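PDB 6OYC: glycosylation Associate Protein 2 from Streptococcus agalactiae serotype V, which probably works in the accessory Sec system, as a partner of Gap1 and Gap3 in the glycosylation and secretion of serine-rich adhesins. Local coordinates for residues E161-E166 / K247-V252. Sequence-based numbering, arbitrary orientation.
Sequences EGQFGE and KGKGIV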
loop_
_atom_site.group_PDB
_atom_site.type_symbol
_atom_site.label_atom_id
_atom_site.label_comp_id
_atom_site.label_asym_id
_atom_site.label_seq_id
_atom_site.Cartn_x
_atom_site.Cartn_y
_atom_site.Cartn_z
ATOM N N GLU B 161 -1.172 29.312 12.681
ATOM C CA GLU B 161 -0.844 30.529 11.951
ATOM C C GLU B 161 -0.317 31.600 12.896
ATOM O O GLU B 161 -0.921 31.855 13.943
ATOM C CB GLU B 161 -2.071 31.042 11.194
ATOM C CG GLU B 161 -1.829 32.326 10.434
ATOM C CD GLU B 161 -3.008 32.696 9.552
ATOM O OE1 GLU B 161 -4.091 32.080 9.698
ATOM O OE2 GLU B 161 -2.841 33.598 8.704
ATOM N N GLY B 162 0.795 32.226 12.517
ATOM C CA GLY B 162 1.326 33.360 13.271
ATOM C C GLY B 162 2.828 33.513 13.064
ATOM O O GLY B 162 3.356 33.208 11.992
ATOM N N GLN B 163 3.483 34.006 14.107
ATOM C CA GLN B 163 4.931 34.162 14.127
ATOM C C GLN B 163 5.552 33.073 14.980
ATOM O O GLN B 163 5.192 32.918 16.152
ATOM C CB GLN B 163 5.317 35.535 14.658
ATOM C CG GLN B 163 4.504 36.658 14.004
ATOM C CD GLN B 163 5.334 37.530 13.077
ATOM O OE1 GLN B 163 6.307 37.067 12.482
ATOM N NE2 GLN B 163 4.947 38.798 12.946
ATOM N N PHE B 164 6.517 32.353 14.408
ATOM C CA PHE B 164 7.103 31.185 15.048
ATOM C C PHE B 164 8.507 31.415 15.580
ATOM O O PHE B 164 8.993 30.583 16.343
ATOM C CB PHE B 164 7.082 30.002 14.066
ATOM C CG PHE B 164 5.691 29.616 13.663
ATOM C CD1 PHE B 164 4.943 28.744 14.447
ATOM C CD2 PHE B 164 5.088 30.202 12.556
ATOM C CE1 PHE B 164 3.637 28.429 14.104
ATOM C CE2 PHE B 164 3.784 29.896 12.218
ATOM C CZ PHE B 164 3.052 29.007 12.988
ATOM N N GLY B 165 9.140 32.538 15.252
ATOM C CA GLY B 165 10.431 32.885 15.826
ATOM C C GLY B 165 11.406 33.307 14.749
ATOM O O GLY B 165 11.230 32.982 13.572
ATOM N N GLU B 166 12.449 34.027 15.152
ATOM C CA GLU B 166 13.495 34.422 14.222
ATOM C C GLU B 166 14.456 33.275 13.906
ATOM O O GLU B 166 15.005 33.217 12.796
ATOM C CB GLU B 166 14.235 35.629 14.799
ATOM C CG GLU B 166 13.278 36.699 15.343
ATOM C CD GLU B 166 13.035 36.592 16.862
ATOM O OE1 GLU B 166 13.521 37.463 17.619
ATOM O OE2 GLU B 166 12.362 35.642 17.311
ATOM N N LYS B 247 10.168 28.443 12.449
ATOM C CA LYS B 247 10.612 29.825 12.435
ATOM C C LYS B 247 9.947 30.539 11.264
ATOM O O LYS B 247 9.549 29.917 10.271
ATOM C CB LYS B 247 12.137 29.928 12.341
ATOM C CG LYS B 247 12.741 29.333 11.086
ATOM C CD LYS B 247 14.214 29.692 11.034
ATOM C CE LYS B 247 14.884 29.229 9.767
ATOM N NZ LYS B 247 16.250 29.840 9.697
ATOM N N GLY B 248 9.832 31.859 11.393
ATOM C CA GLY B 248 9.206 32.664 10.367
ATOM C C GLY B 248 7.742 32.943 10.655
ATOM O O GLY B 248 7.272 32.889 11.791
ATOM N N LYS B 249 7.012 33.244 9.593
ATOM C CA LYS B 249 5.633 33.680 9.706
ATOM C C LYS B 249 4.808 33.068 8.584
ATOM O O LYS B 249 5.257 33.001 7.437
ATOM C CB LYS B 249 5.558 35.209 9.678
ATOM C CG LYS B 249 4.264 35.784 9.081
ATOM C CD LYS B 249 3.217 36.115 10.152
ATOM C CE LYS B 249 1.822 36.486 9.568
ATOM N NZ LYS B 249 0.984 35.364 9.053
ATOM N N GLY B 250 3.616 32.624 8.919
ATOM C CA GLY B 250 2.699 32.078 7.956
ATOM C C GLY B 250 1.844 30.992 8.598
ATOM O O GLY B 250 1.433 31.113 9.755
ATOM N N ILE B 251 1.593 29.936 7.825
ATOM C CA ILE B 251 0.634 28.903 8.192
ATOM C C ILE B 251 1.281 27.541 8.022
ATOM O O ILE B 251 1.900 27.269 6.990
ATOM C CB ILE B 251 -0.646 28.975 7.341
ATOM C CG1 ILE B 251 -1.333 30.322 7.526
ATOM C CG2 ILE B 251 -1.590 27.836 7.720
ATOM C CD1 ILE B 251 -2.603 30.451 6.722
ATOM N N VAL B 252 1.150 26.698 9.038
ATOM C CA VAL B 252 1.471 25.277 8.955
ATOM C C VAL B 252 0.161 24.521 9.091
ATOM O O VAL B 252 -0.635 24.826 9.990
ATOM C CB VAL B 252 2.449 24.854 10.067
ATOM C CG1 VAL B 252 3.019 23.474 9.786
ATOM C CG2 VAL B 252 3.544 25.898 10.243
HETATM O O HOH W 1 8.504 34.738 13.888
#
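Gly-162 and Gly-250 form a hydrogen-bonded antiparallel pair where two neighbouring strands turn together from one antiparallel sheet toward the next. Gly-162 N donates to Gly-250 O at 3.0 Å, and Gly-250 N returns a bond to Gly-162 O. Farther along is a beta bulge. Phe-164 and Gly-165 together face Gly-248: Phe-164 N donates to Gly-248 O (2.8 Å, 170° at the hydrogen), and Gly-248 N donates to Gly-165 O (2.8 Å). The backbone angles of all four glycines would push a CB against the preceding carbonyl oxygen.

CA-H...O contacts supplement these bonds, as between Glu-161 CA and Gly-250 O at 3.2 Å. On the face of Glu-161, Gln-163 and Lys-249, the Gln-163 chain bends at chi2 (-110°), bringing OE1 to 3.4 Å from Lys-249 CB. The extended Glu-161 chain lays its carboxylate against CG1 and CD1 of Ile-251.

The buried Phe-164 ring turns the edge carrying CE2 to Gly-250 O. Phe-146, Leu-171 and Ile-198 also pack around this ring.

A water spans the bulge. It accepts from Gly-165 N at 2.7 Å and donates to Gly-248 O at 3.1 Å, with a weak bond to Gln-163 OE1.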